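Local coordinates for type IV pilus secretin PilQ family protein (Vibrio cholerae, PDB 6W6M), which probably forms a ring-shaped channel in the outer membrane through which the type IV pilus of natural competence passes, at residues G333-L338 with Y552-K557; G343-N348 with D375-V380; L382-A387 with E408-Q413; D485-T490 with E497-D502; D533-L538 with A546-T551. All blocks are in the same frame, centred on the assembly; numbering follows the deposited sequence.

Contact 1: residues G333-L338 with Y552-K557; sequences GNLEEL and YEQMGK
Tyr-552 stands opposite Glu-337 in a non-hydrogen-bonded antiparallel pair. Its CG is anti to the backbone N (chi1 176°), and the ring reaches along the sheet beside Glu-337 and Leu-335: Glu-337 CG lies at the ring edge, 4.2 Å from CD1, while Leu-335 CD1 comes within 3.8 Å of Tyr-552 OH. Glu-553 is next, in a hydrogen-bonded pair with Glu-336. Its N gives a bond of 3.0 Å to Glu-336 O, and its O receives one of 2.9 Å from Glu-336 N. Both side chains leave on the other face, where like charges, OE1 to OE1, are 4.7 Å apart. At Gln-554 the chain returns to the tyrosine face; CG rests 3.6 Å from Asn-334 O, and CD meets Leu-335 CD1 at 4.0 Å. Met-555 closes a second two-bond ring with Asn-334, its O accepting from Asn-334 N at 2.9 Å, and the two side chains run alongside each other. Gly-556 faces Gly-333, backbone to backbone. Strand 404-429 flanks 333-338 on its other edge, as strand 518-534 flanks 552-557. Regular antiparallel pairing with a strand on each outer side makes these two interior members of one sheet, consistent with the outer barrel wall of a secretin.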
# COMPACT_ATOMS: atom_id res chain seq x y z
N GLY A 333 10.15 29.11 -53.94
CA GLY A 333 10.88 27.91 -54.30
C GLY A 333 11.08 27.67 -55.78
O GLY A 333 10.23 28.06 -56.58
N ASN A 334 12.20 27.04 -56.16
CA ASN A 334 12.51 26.73 -57.55
C ASN A 334 13.16 25.36 -57.67
O ASN A 334 13.94 24.96 -56.80
CB ASN A 334 13.44 27.77 -58.16
CG ASN A 334 12.77 29.09 -58.39
OD1 ASN A 334 11.55 29.16 -58.51
ND2 ASN A 334 13.56 30.16 -58.45
N LEU A 335 12.88 24.67 -58.77
CA LEU A 335 13.43 23.33 -58.98
C LEU A 335 13.63 23.08 -60.47
O LEU A 335 12.82 23.54 -61.28
CB LEU A 335 12.50 22.29 -58.39
CG LEU A 335 12.96 20.84 -58.33
CD1 LEU A 335 12.40 20.17 -57.12
CD2 LEU A 335 12.49 20.12 -59.56
N GLU A 336 14.70 22.36 -60.84
CA GLU A 336 14.96 22.00 -62.23
C GLU A 336 15.75 20.70 -62.34
O GLU A 336 16.73 20.48 -61.61
CB GLU A 336 15.72 23.11 -62.92
CG GLU A 336 15.97 22.85 -64.37
CD GLU A 336 16.68 24.00 -65.02
OE1 GLU A 336 17.00 24.97 -64.31
OE2 GLU A 336 16.93 23.94 -66.24
N GLU A 337 15.35 19.85 -63.28
CA GLU A 337 16.00 18.56 -63.49
C GLU A 337 16.09 18.16 -64.97
O GLU A 337 15.14 18.32 -65.72
CB GLU A 337 15.28 17.48 -62.70
CG GLU A 337 16.02 16.16 -62.63
CD GLU A 337 15.27 15.12 -61.82
OE1 GLU A 337 14.06 15.30 -61.59
OE2 GLU A 337 15.90 14.11 -61.42
N LEU A 338 17.24 17.62 -65.36
CA LEU A 338 17.50 17.17 -66.73
C LEU A 338 18.03 15.74 -66.74
O LEU A 338 18.90 15.39 -65.94
CB LEU A 338 18.51 18.07 -67.43
CG LEU A 338 18.20 19.53 -67.73
CD1 LEU A 338 19.40 20.22 -68.29
CD2 LEU A 338 17.04 19.68 -68.67
N TYR A 552 20.57 18.09 -61.36
CA TYR A 552 19.47 18.44 -60.46
C TYR A 552 19.83 19.71 -59.71
O TYR A 552 20.97 19.86 -59.28
CB TYR A 552 19.23 17.29 -59.47
CG TYR A 552 18.18 17.58 -58.43
CD1 TYR A 552 16.83 17.53 -58.74
CD2 TYR A 552 18.55 17.91 -57.14
CE1 TYR A 552 15.88 17.79 -57.79
CE2 TYR A 552 17.60 18.18 -56.19
CZ TYR A 552 16.27 18.12 -56.52
OH TYR A 552 15.33 18.39 -55.56
N GLU A 553 18.87 20.62 -59.56
CA GLU A 553 19.13 21.87 -58.87
C GLU A 553 17.89 22.40 -58.18
O GLU A 553 16.80 22.42 -58.77
CB GLU A 553 19.65 22.91 -59.83
CG GLU A 553 20.01 24.19 -59.17
CD GLU A 553 20.57 25.19 -60.14
OE1 GLU A 553 20.64 24.87 -61.34
OE2 GLU A 553 20.95 26.30 -59.70
N GLN A 554 18.04 22.84 -56.93
CA GLN A 554 16.89 23.27 -56.14
C GLN A 554 17.26 24.45 -55.26
O GLN A 554 18.41 24.60 -54.85
CB GLN A 554 16.37 22.12 -55.30
CG GLN A 554 15.11 22.44 -54.57
CD GLN A 554 14.55 21.23 -53.89
OE1 GLN A 554 15.07 20.13 -54.04
NE2 GLN A 554 13.50 21.43 -53.11
N MET A 555 16.32 25.38 -55.04
CA MET A 555 16.54 26.55 -54.19
C MET A 555 15.27 26.95 -53.43
O MET A 555 14.19 26.97 -54.01
CB MET A 555 17.05 27.73 -55.02
CG MET A 555 17.21 29.02 -54.23
SD MET A 555 17.86 30.40 -55.19
CE MET A 555 16.44 30.82 -56.19
N GLY A 556 15.40 27.28 -52.15
CA GLY A 556 14.26 27.68 -51.34
C GLY A 556 14.58 28.89 -50.48
O GLY A 556 15.73 29.12 -50.12
N LYS A 557 13.54 29.65 -50.15
CA LYS A 557 13.71 30.84 -49.32
C LYS A 557 12.46 31.10 -48.51
O LYS A 557 11.34 30.99 -49.02
CB LYS A 557 14.04 32.06 -50.17
CG LYS A 557 13.83 33.35 -49.45
CD LYS A 557 14.23 34.53 -50.30
CE LYS A 557 15.72 34.57 -50.48
NZ LYS A 557 16.14 35.86 -51.08

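Contact 2: residues G343-N348 with D375-V380; sequences GVMSTN and DEFLNV
Gly-343 and Leu-378 bring their backbones together, CA to CA 4.3 Å, where the end of strand 320-347 meets the chain leaving the short helix 374-377, and no hydrogen bond crosses between 343-348 and 375-380. The glycine CA also comes within 3.8 Å of Asn-379 N. Phe-377 is the side chain that does most of the covering. A chi1 of 167° carries its ring away from its own N and against the strand, where it lies along three successive residues: CZ meets Gly-343 C at 3.9 Å, CE1 is 3.8 Å from Val-344 O, and Met-345 CB approaches CE1 in the ring plane, at the edge, 3.7 Å away. Met-345 bends at its last torsion, and its sulfur sits obliquely to the ring, SD 5.3 Å from the centroid of Phe-377, a Met-aromatic contact. Val-344 turns its side chain the other way. Asn-379 points back at the strand, ND2 3.7 Å from Val-344 N, and with Val-380 it faces Trp-342 as a classic β bulge. Leu-378 packs on Ile-357 of a neighbouring subunit. Between the two segments the contact is thus mainly packing of the Phe-377 ring on backbone and on Met-345; the hydrogen bonding lies beside it, from Gly-343 and Met-345 to strand 404-429 and from Val-380 to Trp-342.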
# COMPACT_ATOMS: atom_id res chain seq x y z
N GLY A 343 20.43 3.94 -75.65
CA GLY A 343 20.93 2.59 -75.81
C GLY A 343 21.23 2.25 -77.25
O GLY A 343 20.71 2.88 -78.18
N VAL A 344 22.09 1.25 -77.44
CA VAL A 344 22.49 0.79 -78.76
C VAL A 344 22.48 -0.73 -78.78
O VAL A 344 22.52 -1.39 -77.74
CB VAL A 344 23.88 1.32 -79.17
CG1 VAL A 344 24.31 0.73 -80.49
CG2 VAL A 344 23.86 2.82 -79.26
N MET A 345 22.40 -1.29 -79.98
CA MET A 345 22.37 -2.75 -80.12
C MET A 345 22.76 -3.09 -81.55
O MET A 345 22.04 -2.74 -82.48
CB MET A 345 20.98 -3.28 -79.79
CG MET A 345 20.84 -4.76 -79.83
SD MET A 345 19.20 -5.27 -79.31
CE MET A 345 19.32 -5.11 -77.54
N SER A 346 23.88 -3.78 -81.73
CA SER A 346 24.34 -4.02 -83.09
C SER A 346 25.01 -5.38 -83.19
O SER A 346 25.56 -5.89 -82.21
CB SER A 346 25.29 -2.93 -83.56
OG SER A 346 26.46 -2.92 -82.79
N THR A 347 24.97 -5.96 -84.38
CA THR A 347 25.60 -7.24 -84.64
C THR A 347 26.30 -7.17 -86.00
O THR A 347 25.97 -6.34 -86.84
CB THR A 347 24.60 -8.40 -84.62
OG1 THR A 347 23.59 -8.17 -85.60
CG2 THR A 347 23.94 -8.50 -83.27
N ASN A 348 27.28 -8.04 -86.19
CA ASN A 348 28.11 -8.00 -87.39
C ASN A 348 28.35 -9.36 -88.02
O ASN A 348 28.88 -9.42 -89.13
CB ASN A 348 29.46 -7.35 -87.06
CG ASN A 348 30.25 -7.01 -88.30
OD1 ASN A 348 29.69 -6.70 -89.35
ND2 ASN A 348 31.57 -7.05 -88.18
N ASP A 375 15.43 -3.54 -69.80
CA ASP A 375 16.38 -3.02 -68.83
C ASP A 375 17.82 -3.37 -69.16
O ASP A 375 18.72 -2.56 -68.92
CB ASP A 375 16.03 -3.53 -67.44
CG ASP A 375 14.77 -2.90 -66.90
OD1 ASP A 375 14.33 -1.88 -67.46
OD2 ASP A 375 14.21 -3.43 -65.92
N GLU A 376 18.06 -4.57 -69.69
CA GLU A 376 19.40 -4.92 -70.13
C GLU A 376 19.79 -4.23 -71.42
O GLU A 376 20.96 -4.21 -71.78
CB GLU A 376 19.52 -6.43 -70.31
CG GLU A 376 18.69 -7.24 -69.33
CD GLU A 376 19.11 -7.03 -67.89
OE1 GLU A 376 20.26 -6.59 -67.65
OE2 GLU A 376 18.30 -7.31 -66.98
N PHE A 377 18.81 -3.65 -72.13
CA PHE A 377 19.10 -3.01 -73.40
C PHE A 377 19.88 -1.71 -73.23
O PHE A 377 20.82 -1.46 -73.98
CB PHE A 377 17.78 -2.76 -74.15
CG PHE A 377 17.91 -1.84 -75.33
CD1 PHE A 377 18.63 -2.21 -76.44
CD2 PHE A 377 17.28 -0.61 -75.33
CE1 PHE A 377 18.74 -1.37 -77.52
CE2 PHE A 377 17.40 0.23 -76.41
CZ PHE A 377 18.13 -0.15 -77.50
N LEU A 378 19.52 -0.90 -72.23
CA LEU A 378 19.97 0.48 -72.18
C LEU A 378 21.43 0.59 -71.75
O LEU A 378 21.88 -0.12 -70.85
CB LEU A 378 19.09 1.28 -71.23
CG LEU A 378 17.62 1.46 -71.63
CD1 LEU A 378 16.83 2.14 -70.53
CD2 LEU A 378 17.49 2.23 -72.92
N ASN A 379 22.17 1.47 -72.42
CA ASN A 379 23.55 1.75 -72.05
C ASN A 379 23.62 2.78 -70.93
O ASN A 379 24.22 2.53 -69.89
CB ASN A 379 24.33 2.27 -73.27
CG ASN A 379 24.93 1.16 -74.08
OD1 ASN A 379 26.13 1.13 -74.31
ND2 ASN A 379 24.10 0.24 -74.53
N VAL A 380 23.01 3.94 -71.15
CA VAL A 380 23.01 5.02 -70.18
C VAL A 380 21.58 5.24 -69.73
O VAL A 380 20.70 5.48 -70.55
CB VAL A 380 23.61 6.30 -70.78
CG1 VAL A 380 23.42 7.46 -69.85
CG2 VAL A 380 25.06 6.10 -71.08

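Contact 3: residues L382-A387 with E408-Q413; sequences LASTSA and ELSALQ
Ser-384 and Ser-410 join a connecting loop to the sheet: residues 382-387, between strands 380-382 and 390-397, lie over long strand 404-429 of what is consistent with the secretin's outer β-barrel. The touching parts run in roughly the same direction, 30° apart, but form no β ladder. Packing is close at the serine pair. A chi1 of 64° lifts Ser-410 OG off the strand toward the loop, where it accepts a hydrogen bond from Ser-384 N at 3.2 Å. Ser-384 CB lies 3.3 Å from the same oxygen, so the hydroxyl is met by both the backbone and the side chain of one residue. Ser-384 is buried, and its OG turns to strand 320-347 for a weak bond with Glu-337 OE1. The other oxygen of that carboxylate, OE2, takes a weak bond from Thr-385 N, so both contacts lie along the turn of the loop. The far end is much looser. There Ser-386, on the surface, meets the strand at a single methyl, Leu-412 CD2, which lies 3.6 Å from its CB and equally close to its OG, and Thr-385 points its side chain away from the strand. Ser-386 OG bends back to Thr-385 O at 2.7 Å, the donor standing above the carbonyl plane, 44° out of it.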
# COMPACT_ATOMS: atom_id res chain seq x y z
N LEU A 382 19.79 7.52 -67.07
CA LEU A 382 19.84 8.64 -66.14
C LEU A 382 18.62 9.52 -66.33
O LEU A 382 18.71 10.73 -66.54
CB LEU A 382 21.13 9.43 -66.33
CG LEU A 382 22.40 8.63 -66.07
CD1 LEU A 382 23.62 9.46 -66.34
CD2 LEU A 382 22.42 8.11 -64.65
N ALA A 383 17.44 8.91 -66.30
CA ALA A 383 16.20 9.63 -66.56
C ALA A 383 15.85 10.56 -65.40
O ALA A 383 16.08 10.25 -64.24
CB ALA A 383 15.06 8.65 -66.79
N SER A 384 15.27 11.70 -65.75
CA SER A 384 14.75 12.62 -64.75
C SER A 384 13.63 11.95 -63.96
O SER A 384 12.60 11.59 -64.52
CB SER A 384 14.23 13.89 -65.42
OG SER A 384 13.30 14.56 -64.60
N THR A 385 13.84 11.81 -62.66
CA THR A 385 12.95 11.05 -61.79
C THR A 385 11.98 11.99 -61.10
O THR A 385 12.30 12.60 -60.07
CB THR A 385 13.76 10.26 -60.76
OG1 THR A 385 14.55 11.17 -59.98
CG2 THR A 385 14.68 9.26 -61.46
N SER A 386 10.78 12.11 -61.66
CA SER A 386 9.72 12.95 -61.12
C SER A 386 8.41 12.44 -61.70
O SER A 386 8.38 11.51 -62.50
CB SER A 386 9.94 14.42 -61.44
OG SER A 386 11.20 14.86 -61.01
N ALA A 387 7.31 13.07 -61.28
CA ALA A 387 5.99 12.69 -61.77
C ALA A 387 5.46 13.62 -62.85
O ALA A 387 4.51 13.26 -63.54
CB ALA A 387 4.99 12.64 -60.61
N GLU A 408 16.39 9.12 -75.63
CA GLU A 408 15.30 9.86 -75.01
C GLU A 408 15.84 10.95 -74.09
O GLU A 408 16.77 10.70 -73.31
CB GLU A 408 14.39 8.94 -74.21
CG GLU A 408 13.20 9.64 -73.61
CD GLU A 408 12.29 8.70 -72.86
OE1 GLU A 408 12.60 7.50 -72.79
OE2 GLU A 408 11.25 9.16 -72.33
N LEU A 409 15.24 12.15 -74.14
CA LEU A 409 15.55 13.27 -73.26
C LEU A 409 14.35 13.55 -72.36
O LEU A 409 13.21 13.38 -72.78
CB LEU A 409 15.89 14.52 -74.05
CG LEU A 409 17.14 14.48 -74.91
CD1 LEU A 409 17.25 15.73 -75.73
CD2 LEU A 409 18.37 14.32 -74.04
N SER A 410 14.61 13.98 -71.16
CA SER A 410 13.52 14.34 -70.26
C SER A 410 13.93 15.51 -69.39
O SER A 410 15.12 15.71 -69.10
CB SER A 410 13.08 13.17 -69.40
OG SER A 410 14.12 12.76 -68.54
N ALA A 411 12.94 16.28 -68.96
CA ALA A 411 13.19 17.55 -68.28
C ALA A 411 12.04 17.89 -67.36
O ALA A 411 10.95 17.33 -67.45
CB ALA A 411 13.41 18.67 -69.29
N LEU A 412 12.30 18.82 -66.44
CA LEU A 412 11.27 19.38 -65.57
C LEU A 412 11.77 20.68 -64.97
O LEU A 412 12.96 20.83 -64.71
CB LEU A 412 10.89 18.41 -64.45
CG LEU A 412 9.87 18.89 -63.42
CD1 LEU A 412 8.55 19.16 -64.08
CD2 LEU A 412 9.71 17.87 -62.33
N GLN A 413 10.87 21.65 -64.76
CA GLN A 413 11.22 22.92 -64.13
C GLN A 413 10.01 23.59 -63.47
O GLN A 413 9.10 24.03 -64.17
CB GLN A 413 11.82 23.88 -65.15
CG GLN A 413 12.34 25.17 -64.54
CD GLN A 413 13.08 26.03 -65.54
OE1 GLN A 413 13.29 25.64 -66.68
NE2 GLN A 413 13.47 27.23 -65.11

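Contact 4: residues D485-T490 with E497-D502; sequences DRRGET and EAVSID
Asp-502, which gives up the most surface here, forms a hydrogen-bonded antiparallel pair with Arg-486: its O accepts from Arg-486 N at 2.9 Å, and its N gives a longer bond of 3.1 Å to Arg-486 O. The side chains share one face, but Arg-486 NH2 stays 4.6 Å from Asp-502 OD2, with the oxygen well out of the guanidinium plane, so only the charges attract. Asp-502 OD1 bonds instead to Thr-440 of a neighbouring subunit. Val-499 fills the other face. Turned outward by a chi1 of -171°, its CG1 presses on Arg-487 CG at 3.7 Å and reaches the edge of that guanidinium group; CG2 meets Thr-490 CG2 at 4.0 Å. Thr-490 completes this apolar patch and brings its CA within 3.2 Å of Ala-498 O. Between these pairs the ladder is irregular, since Gly-488 and Glu-489 both bond to Ser-500, whose N and OG together grip Glu-489 O, the hydroxyl at 2.8 Å. The polar ends of Arg-487 and Glu-489 look outward to other chains: Arg-487 pairs with Glu-489 of one neighbouring subunit, and Glu-489 with Arg-487 of another, which links one copy to the next. A twisted, bulged hairpin continued by a strand of the next chain is consistent with the inner barrel and gate of secretins.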
# COMPACT_ATOMS: atom_id res chain seq x y z
N ASP A 485 0.16 27.86 -33.84
CA ASP A 485 0.41 26.43 -33.96
C ASP A 485 -0.66 25.77 -34.84
O ASP A 485 -1.74 26.30 -35.04
CB ASP A 485 0.42 25.75 -32.60
CG ASP A 485 1.20 26.52 -31.57
OD1 ASP A 485 2.23 27.12 -31.92
OD2 ASP A 485 0.77 26.53 -30.40
N ARG A 486 -0.32 24.59 -35.33
CA ARG A 486 -1.20 23.80 -36.18
C ARG A 486 -1.08 22.33 -35.83
O ARG A 486 -0.21 21.93 -35.06
CB ARG A 486 -0.81 23.97 -37.64
CG ARG A 486 -1.04 25.34 -38.23
CD ARG A 486 -0.45 25.42 -39.62
NE ARG A 486 1.00 25.26 -39.59
CZ ARG A 486 1.78 25.28 -40.67
NH1 ARG A 486 1.25 25.45 -41.87
NH2 ARG A 486 3.09 25.13 -40.54
N ARG A 487 -1.96 21.53 -36.40
CA ARG A 487 -1.94 20.09 -36.18
C ARG A 487 -1.06 19.46 -37.25
O ARG A 487 -1.21 19.77 -38.43
CB ARG A 487 -3.36 19.52 -36.24
CG ARG A 487 -3.44 18.04 -36.32
CD ARG A 487 -4.78 17.60 -36.81
NE ARG A 487 -4.87 16.15 -36.88
CZ ARG A 487 -5.92 15.48 -37.34
NH1 ARG A 487 -6.97 16.14 -37.78
NH2 ARG A 487 -5.91 14.16 -37.37
N GLY A 488 -0.13 18.62 -36.83
CA GLY A 488 0.83 18.01 -37.72
C GLY A 488 0.50 16.57 -38.04
O GLY A 488 -0.65 16.12 -37.95
N GLU A 489 1.53 15.82 -38.43
CA GLU A 489 1.36 14.43 -38.80
C GLU A 489 1.09 13.58 -37.57
O GLU A 489 1.23 14.01 -36.43
CB GLU A 489 2.60 13.92 -39.52
CG GLU A 489 2.81 14.56 -40.85
CD GLU A 489 4.08 14.10 -41.52
OE1 GLU A 489 4.88 13.42 -40.86
OE2 GLU A 489 4.27 14.42 -42.71
N THR A 490 0.70 12.33 -37.82
CA THR A 490 0.42 11.37 -36.76
C THR A 490 1.59 10.39 -36.72
O THR A 490 1.77 9.59 -37.63
CB THR A 490 -0.92 10.67 -36.98
OG1 THR A 490 -0.91 9.99 -38.24
CG2 THR A 490 -2.05 11.66 -36.95
N GLU A 497 -0.42 5.22 -31.73
CA GLU A 497 -0.12 6.42 -32.49
C GLU A 497 -0.66 7.63 -31.74
O GLU A 497 -1.48 7.51 -30.84
CB GLU A 497 -0.71 6.36 -33.89
CG GLU A 497 -0.07 5.33 -34.74
CD GLU A 497 -0.71 5.23 -36.09
OE1 GLU A 497 -1.78 5.86 -36.28
OE2 GLU A 497 -0.15 4.55 -36.97
N ALA A 498 -0.18 8.80 -32.13
CA ALA A 498 -0.62 10.06 -31.54
C ALA A 498 -0.36 11.16 -32.56
O ALA A 498 0.25 10.94 -33.60
CB ALA A 498 0.08 10.31 -30.21
N VAL A 499 -0.82 12.37 -32.24
CA VAL A 499 -0.79 13.50 -33.16
C VAL A 499 0.29 14.46 -32.71
O VAL A 499 0.41 14.75 -31.52
CB VAL A 499 -2.16 14.21 -33.22
CG1 VAL A 499 -2.18 15.23 -34.32
CG2 VAL A 499 -3.26 13.21 -33.41
N SER A 500 1.09 14.96 -33.66
CA SER A 500 2.13 15.94 -33.37
C SER A 500 1.66 17.33 -33.76
O SER A 500 0.66 17.51 -34.45
CB SER A 500 3.42 15.57 -34.09
OG SER A 500 3.26 15.62 -35.49
N ILE A 501 2.39 18.34 -33.29
CA ILE A 501 2.00 19.74 -33.43
C ILE A 501 3.16 20.53 -34.01
O ILE A 501 4.31 20.31 -33.64
CB ILE A 501 1.55 20.32 -32.07
CG1 ILE A 501 0.28 19.64 -31.60
CG2 ILE A 501 1.34 21.82 -32.15
CD1 ILE A 501 -0.10 19.94 -30.19
N ASP A 502 2.86 21.45 -34.93
CA ASP A 502 3.84 22.36 -35.51
C ASP A 502 3.65 23.77 -34.95
O ASP A 502 2.55 24.31 -35.02
CB ASP A 502 3.70 22.41 -37.02
CG ASP A 502 4.17 21.14 -37.68
OD1 ASP A 502 4.85 20.34 -37.03
OD2 ASP A 502 3.85 20.95 -38.87

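Contact 5: residues D533-L538 with A546-T551; sequences DKVPLL and ALFRRT
Asp-533 and Arg-550 are tied by backbone and side chain at once. As a hydrogen-bonded antiparallel pair they exchange two main-chain bonds, Asp-533 N to Arg-550 O at 3.0 Å and Arg-550 N to Asp-533 O at 2.9 Å. The aspartate CG sits between its own N and carbonyl carbon (chi1 61°), bringing the carboxylate over toward the partner strand. There OD2 takes a salt bridge from Arg-550 NH2 at 3.1 Å on its syn side, the carboxylate and guanidinium planes only 12° apart, while OD1 receives a weak bond from Arg-550 N. The arginine has a second grip, since NH1 also bonds to Ala-383 O, so its head spans from the strand to the loop beyond 380-382. Lys-534 leaves on the other face, where its CB meets Arg-549 CB at 3.6 Å; the two long chains then part, and Lys-534 NZ turns to a salt bridge with Asp-540. Strands 518-534 and 549-568 are the arms of a β-hairpin in the outer sheet, which a strand of a neighbouring subunit extends along Asp-533 and Lys-534. Beyond the ladder, Val-535 N still bonds to Phe-548 O at 3.1 Å, and Val-535 CG2 touches Phe-548 CB. The chain then turns through Pro-536, which packs on Gln-413 of that neighbour. Leu-538 comes back over one face of the Phe-548 ring: CB stands 3.7 Å from the centroid in a CH-pi contact, 14° off the normal, and CD1 lies over the rim by CE1, 3.6 Å away.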
# COMPACT_ATOMS: atom_id res chain seq x y z
N ASP A 533 25.09 13.33 -61.74
CA ASP A 533 25.70 12.02 -61.90
C ASP A 533 25.94 11.77 -63.38
O ASP A 533 25.05 11.97 -64.20
CB ASP A 533 24.87 10.89 -61.29
CG ASP A 533 23.53 10.77 -61.91
OD1 ASP A 533 23.19 11.60 -62.77
OD2 ASP A 533 22.80 9.82 -61.55
N LYS A 534 27.15 11.32 -63.71
CA LYS A 534 27.57 11.34 -65.10
C LYS A 534 28.43 10.14 -65.42
O LYS A 534 28.65 9.26 -64.59
CB LYS A 534 28.32 12.63 -65.42
CG LYS A 534 29.46 12.95 -64.50
CD LYS A 534 30.29 14.05 -65.10
CE LYS A 534 31.16 14.73 -64.08
NZ LYS A 534 31.51 16.11 -64.50
N VAL A 535 28.88 10.08 -66.66
CA VAL A 535 29.83 9.05 -67.10
C VAL A 535 31.24 9.58 -66.94
O VAL A 535 31.51 10.72 -67.34
CB VAL A 535 29.54 8.66 -68.55
CG1 VAL A 535 30.58 7.69 -69.06
CG2 VAL A 535 28.17 8.04 -68.64
N PRO A 536 32.16 8.81 -66.35
CA PRO A 536 33.40 9.40 -65.81
C PRO A 536 34.15 10.38 -66.71
O PRO A 536 34.71 11.35 -66.19
CB PRO A 536 34.22 8.15 -65.50
CG PRO A 536 33.21 7.21 -65.02
CD PRO A 536 32.00 7.42 -65.89
N LEU A 537 34.19 10.17 -68.02
CA LEU A 537 34.94 11.09 -68.86
C LEU A 537 34.09 11.83 -69.88
O LEU A 537 34.44 12.94 -70.27
CB LEU A 537 36.06 10.36 -69.59
CG LEU A 537 36.85 11.25 -70.55
CD1 LEU A 537 37.55 12.36 -69.78
CD2 LEU A 537 37.84 10.44 -71.36
N LEU A 538 32.99 11.24 -70.33
CA LEU A 538 32.21 11.84 -71.40
C LEU A 538 31.29 12.93 -70.89
O LEU A 538 31.00 13.88 -71.63
CB LEU A 538 31.40 10.76 -72.11
CG LEU A 538 32.27 9.75 -72.83
CD1 LEU A 538 31.44 8.62 -73.39
CD2 LEU A 538 33.05 10.44 -73.92
N ALA A 546 26.03 16.86 -72.32
CA ALA A 546 24.65 16.77 -71.86
C ALA A 546 23.99 15.46 -72.22
O ALA A 546 22.90 15.17 -71.72
CB ALA A 546 23.83 17.93 -72.42
N LEU A 547 24.61 14.65 -73.08
CA LEU A 547 24.08 13.34 -73.41
C LEU A 547 24.51 12.27 -72.43
O LEU A 547 24.07 11.12 -72.57
CB LEU A 547 24.52 12.94 -74.82
CG LEU A 547 24.03 13.73 -76.03
CD1 LEU A 547 24.68 13.27 -77.33
CD2 LEU A 547 22.52 13.61 -76.13
N PHE A 548 25.34 12.60 -71.44
CA PHE A 548 25.97 11.60 -70.58
C PHE A 548 25.83 11.96 -69.10
O PHE A 548 26.67 11.58 -68.29
CB PHE A 548 27.44 11.45 -70.92
CG PHE A 548 27.70 10.92 -72.29
CD1 PHE A 548 27.66 9.56 -72.54
CD2 PHE A 548 28.02 11.78 -73.33
CE1 PHE A 548 27.92 9.07 -73.80
CE2 PHE A 548 28.26 11.29 -74.58
CZ PHE A 548 28.22 9.94 -74.82
N ARG A 549 24.77 12.66 -68.71
CA ARG A 549 24.71 13.13 -67.33
C ARG A 549 23.29 13.50 -66.97
O ARG A 549 22.49 13.90 -67.82
CB ARG A 549 25.63 14.33 -67.12
CG ARG A 549 25.12 15.60 -67.72
CD ARG A 549 26.20 16.62 -67.83
NE ARG A 549 25.71 17.83 -68.45
CZ ARG A 549 26.48 18.77 -68.98
NH1 ARG A 549 27.80 18.62 -68.98
NH2 ARG A 549 25.94 19.84 -69.52
N ARG A 550 22.98 13.38 -65.68
CA ARG A 550 21.75 13.91 -65.11
C ARG A 550 22.11 15.00 -64.12
O ARG A 550 23.06 14.85 -63.34
CB ARG A 550 20.92 12.83 -64.42
CG ARG A 550 19.73 13.39 -63.68
CD ARG A 550 18.81 12.29 -63.23
NE ARG A 550 19.50 11.31 -62.41
CZ ARG A 550 19.01 10.12 -62.10
NH1 ARG A 550 17.83 9.75 -62.55
NH2 ARG A 550 19.72 9.30 -61.34
N THR A 551 21.36 16.10 -64.17
CA THR A 551 21.61 17.30 -63.40
C THR A 551 20.36 17.70 -62.62
O THR A 551 19.25 17.67 -63.15
CB THR A 551 22.04 18.44 -64.34
OG1 THR A 551 21.02 18.68 -65.30
CG2 THR A 551 23.34 18.11 -65.04

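Followed from the N terminus, the chain enters strand 320-347 and opens contact 1, which closes only when strand 549-568 returns some 213 residues later. The other four contacts fall within that span, one after another, and none crosses. Contact 2 closes first, bringing the end of helix 374-377 back to strand 320-347; contact 3 follows at once, laying the next loop on strand 404-429. Contact 4 is a short hairpin in the separate four-stranded sheet, its centre about 28 Å from that of contact 1. Contact 5 closes the hairpin of 518-534 and 549-568, and runs directly into contact 1. Contacts 1, 3 and 5 touch one another and tie the outer sheet together.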